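Local coordinates for protein YghZ aldo-keto reductase (Escherichia coli, PDB 3N6Q) that probably catalyses the NAD(P)H-dependent reduction of aldehyde or ketone groups, as a TIM-barrel member of the aldo-keto reductase family, at residues Met13-Cys18 / Arg24-Ser29; Thr211-Gly216 / Asp292-Ser297. All coordinates share one frame; numbering follows the deposited sequence.

Interaction 1 (Met13-Cys18 / Arg24-Ser29); sequences MQYRYC and RLPALS
The Tyr-17 ring carries the aliphatic part of Arg-24 on one face: CG of Arg-24 stands 3.5 Å from the centroid, 15° off the ring normal, a CH-pi contact, and CD of Arg-24 continues over CZ and OH. The bend of Arg-24 at chi3 (75°) then turns its guanidinium to within 16° of that ring's plane. The Tyr-15 ring has CG of Met-13 over one face, off-centre, and the carbonyl carbon of Leu-25 at its edge, while its CE1 lies 3.9 Å from Pro-26 CB. The guanidinium of Arg-16 meets Gln-14 at its edge, NE and NH2 both donating to OE1 of Gln-14, which lies in the guanidinium plane. Between the two sets of side chains runs an antiparallel ladder of strands 15-17 and 24-26, consistent with the N-terminal hairpin that closes the bottom of the barrel in aldo-keto reductases. Arg-16 and Leu-25 form the hydrogen-bonded pair, with Arg-16 N to Leu-25 O at 2.8 Å and nearly straight, and Ala-27 N donates to Gln-14 O. One water accepts from NE of Arg-24 and donates to Tyr-15 O. A serine in place of Tyr-17 would probably leave the methylenes of Arg-24 without their aromatic platform and its guanidinium freer to swing. Tyr-15 OH is bonded to Gly-56 O, and Pro-106 of the second subunit packs on Tyr-15 and Arg-24. The chemistry thus separates the hairpin's faces: tyrosines, arginine methylenes and proline pack on one; on the other, Gln-14 OE1 and the carbonyls of Leu-290, Asp-292 and Val-295 grip the Arg-16 guanidinium and probably stabilise its charge.

Interaction 2 (Thr211-Gly216 / Asp292-Ser297); sequences TLQNNG and DDRVTS
A slight surface contact between Gln-213 and Arg-294 joins the last turn of helix 208-214 to the loop that leads into strand 297-300, burying just 92 Å² in all. Nitrogen meets nitrogen: NE2 of Gln-213 lies 3.4 Å from NH1 of Arg-294, and since both are donors the approach is van der Waals packing. The amide and guanidinium planes stand 47° apart, and the two side chains cross at about a right angle. Gln-213 reaches out extended, its CG anti to the backbone N (chi1 -169°), whereas Arg-294 folds at chi2 and chi3 and brings NH1 to the glutamine amide. Arg-294 also touches a crystal neighbour, so its conformation may owe something to the lattice.

Each backbone has its own local support. Behind Gln-213 the helix closes in a Schellman motif, Gly-216 taking a positive phi (70°), and ND2 of Asn-215 turns back to the carbonyl O of Thr-211 at 3.0 Å. On the loop side, OD1 of Asp-292 accepts from the backbone N of Arg-294 at 3.1 Å in an Asx turn, the donor lying above the carboxylate plane.

Deeper anchoring comes from the barrel: Leu-212 packs on Thr-175 of helix 172-183 and on Cys-219 of strand 218-221, while Thr-296 bonds through OG1 to the backbone N of Cys-219, bringing the loop alongside the strand that follows helix 208-214.

How the interactions relate
Interactions 1 and 2 lie in series along the chain, their centres about 13 Å apart, and meet where the hairpin packs on 292-297. The hydroxyl of Ser-297 is one junction: its OG lies 2.6 Å from Pro-26 O and 2.7 Å from Ser-29 OG, both probable hydrogen bonds, where strands 24-31 and 297-300 pair in parallel and close the barrel. Arg-16 makes a second connection, NH1 donating to the carbonyls of Asp-292 and Val-295, while Gly-216 is backbone-bonded to Lys-20 within the hairpin turn. Both contacts lie toward the hairpin-capped end of the barrel; as in relatives, the active site is probably at the opposite end, at the C-terminal ends of the strands.

Interaction 1 (Met13-Cys18 / Arg24-Ser29)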
loop_
_atom_site.group_PDB
_atom_site.type_symbol
_atom_site.label_atom_id
_atom_site.label_comp_id
_atom_site.label_asym_id
_atom_site.label_seq_id
_atom_site.Cartn_x
_atom_site.Cartn_y
_atom_site.Cartn_z
ATOM N N MET B 13 -0.995 -19.277 33.420
ATOM C CA MET B 13 -2.106 -19.057 32.483
ATOM C C MET B 13 -2.064 -20.085 31.354
ATOM O O MET B 13 -0.975 -20.495 30.851
ATOM C CB MET B 13 -2.106 -17.590 31.918
ATOM C CG MET B 13 -3.220 -17.330 30.883
ATOM S SD MET B 13 -4.940 -17.478 31.345
ATOM C CE MET B 13 -5.059 -16.520 32.835
ATOM N N GLN B 14 -3.248 -20.522 30.960
ATOM C CA GLN B 14 -3.407 -21.367 29.786
ATOM C C GLN B 14 -3.653 -20.464 28.556
ATOM O O GLN B 14 -4.497 -19.571 28.606
ATOM C CB GLN B 14 -4.642 -22.255 29.981
ATOM C CG GLN B 14 -4.876 -23.219 28.794
ATOM C CD GLN B 14 -6.096 -24.120 28.980
ATOM O OE1 GLN B 14 -7.176 -23.823 28.489
ATOM N NE2 GLN B 14 -5.936 -25.208 29.755
ATOM N N TYR B 15 -2.939 -20.748 27.477
ATOM C CA TYR B 15 -3.106 -20.063 26.198
ATOM C C TYR B 15 -3.672 -21.044 25.182
ATOM O O TYR B 15 -3.283 -22.230 25.163
ATOM C CB TYR B 15 -1.752 -19.572 25.734
ATOM C CG TYR B 15 -1.237 -18.534 26.741
ATOM C CD1 TYR B 15 -1.663 -17.178 26.655
ATOM C CD2 TYR B 15 -0.366 -18.905 27.787
ATOM C CE1 TYR B 15 -1.315 -16.244 27.657
ATOM C CE2 TYR B 15 0.048 -17.959 28.764
ATOM C CZ TYR B 15 -0.424 -16.632 28.680
ATOM O OH TYR B 15 -0.053 -15.711 29.638
ATOM N N ARG B 16 -4.562 -20.548 24.331
ATOM C CA ARG B 16 -5.186 -21.364 23.277
ATOM C C ARG B 16 -4.970 -20.718 21.942
ATOM O O ARG B 16 -5.239 -19.484 21.801
ATOM C CB ARG B 16 -6.692 -21.446 23.541
ATOM C CG ARG B 16 -6.994 -22.149 24.891
ATOM C CD ARG B 16 -8.522 -22.359 25.043
ATOM N NE ARG B 16 -8.734 -23.192 26.234
ATOM C CZ ARG B 16 -9.775 -23.987 26.439
ATOM N NH1 ARG B 16 -10.805 -24.009 25.572
ATOM N NH2 ARG B 16 -9.788 -24.744 27.549
ATOM N N TYR B 17 -4.525 -21.516 20.954
ATOM C CA TYR B 17 -4.459 -21.026 19.574
ATOM C C TYR B 17 -5.821 -20.613 19.129
ATOM O O TYR B 17 -6.805 -21.324 19.343
ATOM C CB TYR B 17 -3.871 -22.082 18.600
ATOM C CG TYR B 17 -2.396 -22.227 18.793
ATOM C CD1 TYR B 17 -1.521 -21.432 18.087
ATOM C CD2 TYR B 17 -1.873 -23.101 19.760
ATOM C CE1 TYR B 17 -0.120 -21.487 18.337
ATOM C CE2 TYR B 17 -0.481 -23.213 19.973
ATOM C CZ TYR B 17 0.373 -22.405 19.264
ATOM O OH TYR B 17 1.719 -22.491 19.467
ATOM N N CYS B 18 -5.906 -19.466 18.437
ATOM C CA CYS B 18 -7.218 -18.925 18.067
ATOM C C CYS B 18 -7.600 -19.536 16.694
ATOM O O CYS B 18 -6.965 -19.213 15.679
ATOM C CB CYS B 18 -7.031 -17.364 17.939
ATOM S SG CYS B 18 -8.553 -16.557 17.476
ATOM N N ARG B 24 -2.017 -17.087 19.880
ATOM C CA ARG B 24 -2.508 -17.708 21.139
ATOM C C ARG B 24 -3.131 -16.669 22.051
ATOM O O ARG B 24 -2.458 -15.697 22.418
ATOM C CB ARG B 24 -1.323 -18.393 21.859
ATOM C CG ARG B 24 -0.681 -19.460 20.949
ATOM C CD ARG B 24 0.776 -19.752 21.361
ATOM N NE ARG B 24 0.667 -20.534 22.556
ATOM C CZ ARG B 24 1.665 -20.771 23.399
ATOM N NH1 ARG B 24 2.899 -20.335 23.115
ATOM N NH2 ARG B 24 1.427 -21.509 24.478
ATOM N N LEU B 25 -4.387 -16.857 22.431
ATOM C CA LEU B 25 -5.038 -15.948 23.368
ATOM C C LEU B 25 -4.968 -16.622 24.756
ATOM O O LEU B 25 -4.991 -17.870 24.834
ATOM C CB LEU B 25 -6.487 -15.688 22.957
ATOM C CG LEU B 25 -6.565 -14.946 21.585
ATOM C CD1 LEU B 25 -8.019 -14.812 21.159
ATOM C CD2 LEU B 25 -5.878 -13.554 21.691
ATOM N N PRO B 26 -4.877 -15.819 25.821
ATOM C CA PRO B 26 -5.130 -16.368 27.165
ATOM C C PRO B 26 -6.538 -16.924 27.222
ATOM O O PRO B 26 -7.457 -16.346 26.592
ATOM C CB PRO B 26 -5.007 -15.134 28.063
ATOM C CG PRO B 26 -5.555 -13.997 27.128
ATOM C CD PRO B 26 -4.900 -14.338 25.818
ATOM N N ALA B 27 -6.741 -18.045 27.956
ATOM C CA ALA B 27 -8.066 -18.628 28.063
ATOM C C ALA B 27 -9.031 -17.704 28.765
ATOM O O ALA B 27 -10.250 -17.826 28.572
ATOM C CB ALA B 27 -8.023 -20.049 28.850
ATOM N N LEU B 28 -8.528 -16.764 29.577
ATOM C CA LEU B 28 -9.391 -15.690 30.072
ATOM C C LEU B 28 -8.799 -14.356 29.551
ATOM O O LEU B 28 -7.584 -14.139 29.668
ATOM C CB LEU B 28 -9.437 -15.651 31.626
ATOM C CG LEU B 28 -10.137 -16.912 32.216
ATOM C CD1 LEU B 28 -9.069 -18.063 32.368
ATOM C CD2 LEU B 28 -10.693 -16.541 33.529
ATOM N N SER B 29 -9.645 -13.556 28.914
ATOM C CA SER B 29 -9.237 -12.198 28.433
ATOM C C SER B 29 -9.928 -11.154 29.247
ATOM O O SER B 29 -11.007 -11.407 29.815
ATOM C CB SER B 29 -9.643 -12.035 26.977
ATOM O OG SER B 29 -8.916 -12.995 26.238
HETATM O O HOH W 1 -1.151 -22.642 23.521
#

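Interaction 2 (Thr211-Gly216 / Asp292-Ser297)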
loop_
_atom_site.group_PDB
_atom_site.type_symbol
_atom_site.label_atom_id
_atom_site.label_comp_id
_atom_site.label_asym_id
_atom_site.label_seq_id
_atom_site.Cartn_x
_atom_site.Cartn_y
_atom_site.Cartn_z
ATOM N N THR B 211 -19.692 -23.707 11.883
ATOM C CA THR B 211 -19.130 -22.724 10.918
ATOM C C THR B 211 -17.696 -22.316 11.355
ATOM O O THR B 211 -16.757 -22.315 10.536
ATOM C CB THR B 211 -20.060 -21.508 10.793
ATOM O OG1 THR B 211 -21.358 -21.964 10.382
ATOM C CG2 THR B 211 -19.557 -20.532 9.698
ATOM N N LEU B 212 -17.508 -22.035 12.637
ATOM C CA LEU B 212 -16.191 -21.545 13.124
ATOM C C LEU B 212 -15.142 -22.648 12.970
ATOM O O LEU B 212 -14.052 -22.454 12.402
ATOM C CB LEU B 212 -16.268 -21.050 14.592
ATOM C CG LEU B 212 -17.266 -19.895 14.842
ATOM C CD1 LEU B 212 -17.086 -19.396 16.276
ATOM C CD2 LEU B 212 -17.000 -18.707 13.789
ATOM N N GLN B 213 -15.498 -23.862 13.393
ATOM C CA GLN B 213 -14.563 -24.977 13.205
ATOM C C GLN B 213 -14.210 -25.263 11.744
ATOM O O GLN B 213 -13.032 -25.469 11.434
ATOM C CB GLN B 213 -15.106 -26.278 13.833
ATOM C CG GLN B 213 -14.035 -27.414 13.891
ATOM C CD GLN B 213 -14.518 -28.603 14.713
ATOM O OE1 GLN B 213 -13.837 -29.029 15.660
ATOM N NE2 GLN B 213 -15.754 -29.051 14.448
ATOM N N ASN B 214 -15.206 -25.326 10.873
ATOM C CA ASN B 214 -14.999 -25.625 9.455
ATOM C C ASN B 214 -14.078 -24.614 8.786
ATOM O O ASN B 214 -13.422 -24.913 7.785
ATOM C CB ASN B 214 -16.349 -25.696 8.717
ATOM C CG ASN B 214 -17.170 -26.950 9.111
ATOM O OD1 ASN B 214 -16.660 -27.848 9.782
ATOM N ND2 ASN B 214 -18.458 -26.929 8.816
ATOM N N ASN B 215 -13.983 -23.405 9.352
ATOM C CA ASN B 215 -13.251 -22.347 8.663
ATOM C C ASN B 215 -12.043 -21.886 9.464
ATOM O O ASN B 215 -11.446 -20.846 9.161
ATOM C CB ASN B 215 -14.174 -21.141 8.452
ATOM C CG ASN B 215 -15.153 -21.367 7.362
ATOM O OD1 ASN B 215 -14.786 -21.403 6.186
ATOM N ND2 ASN B 215 -16.401 -21.435 7.710
ATOM N N GLY B 216 -11.795 -22.556 10.586
ATOM C CA GLY B 216 -10.620 -22.262 11.371
ATOM C C GLY B 216 -10.689 -20.901 12.070
ATOM O O GLY B 216 -9.633 -20.278 12.307
ATOM N N ASP B 292 -13.867 -27.691 26.651
ATOM C CA ASP B 292 -13.330 -28.308 25.455
ATOM C C ASP B 292 -12.759 -27.209 24.533
ATOM O O ASP B 292 -12.640 -26.033 24.926
ATOM C CB ASP B 292 -14.436 -29.087 24.738
ATOM C CG ASP B 292 -15.635 -28.195 24.359
ATOM O OD1 ASP B 292 -15.465 -26.956 24.067
ATOM O OD2 ASP B 292 -16.763 -28.757 24.352
ATOM N N ASP B 293 -12.491 -27.545 23.279
ATOM C CA ASP B 293 -11.650 -26.639 22.532
ATOM C C ASP B 293 -12.460 -25.784 21.592
ATOM O O ASP B 293 -11.904 -25.172 20.717
ATOM C CB ASP B 293 -10.534 -27.390 21.812
ATOM C CG ASP B 293 -11.044 -28.237 20.677
ATOM O OD1 ASP B 293 -12.277 -28.218 20.387
ATOM O OD2 ASP B 293 -10.192 -28.936 20.053
ATOM N N ARG B 294 -13.767 -25.708 21.829
ATOM C CA ARG B 294 -14.706 -24.966 20.963
ATOM C C ARG B 294 -14.638 -23.454 21.266
ATOM O O ARG B 294 -15.193 -22.606 20.520
ATOM C CB ARG B 294 -16.145 -25.435 21.255
ATOM C CG ARG B 294 -16.346 -26.965 21.054
ATOM C CD ARG B 294 -16.457 -27.347 19.542
ATOM N NE ARG B 294 -17.846 -27.545 19.168
ATOM C CZ ARG B 294 -18.321 -27.598 17.920
ATOM N NH1 ARG B 294 -17.528 -27.532 16.862
ATOM N NH2 ARG B 294 -19.636 -27.731 17.731
ATOM N N VAL B 295 -14.040 -23.125 22.398
ATOM C CA VAL B 295 -13.986 -21.735 22.829
ATOM C C VAL B 295 -12.518 -21.405 23.001
ATOM O O VAL B 295 -11.790 -22.118 23.712
ATOM C CB VAL B 295 -14.792 -21.539 24.120
ATOM C CG1 VAL B 295 -14.515 -20.146 24.793
ATOM C CG2 VAL B 295 -16.293 -21.647 23.832
ATOM N N THR B 296 -12.053 -20.340 22.345
ATOM C CA THR B 296 -10.658 -19.898 22.506
ATOM C C THR B 296 -10.392 -19.161 23.824
ATOM O O THR B 296 -9.311 -19.317 24.454
ATOM C CB THR B 296 -10.301 -18.909 21.317
ATOM O OG1 THR B 296 -10.747 -19.479 20.082
ATOM C CG2 THR B 296 -8.824 -18.656 21.258
ATOM N N SER B 297 -11.362 -18.368 24.272
ATOM C CA SER B 297 -11.171 -17.508 25.450
ATOM C C SER B 297 -12.532 -17.075 25.951
ATOM O O SER B 297 -13.546 -17.116 25.189
ATOM C CB SER B 297 -10.280 -16.279 25.034
ATOM O OG SER B 297 -9.933 -15.518 26.199
#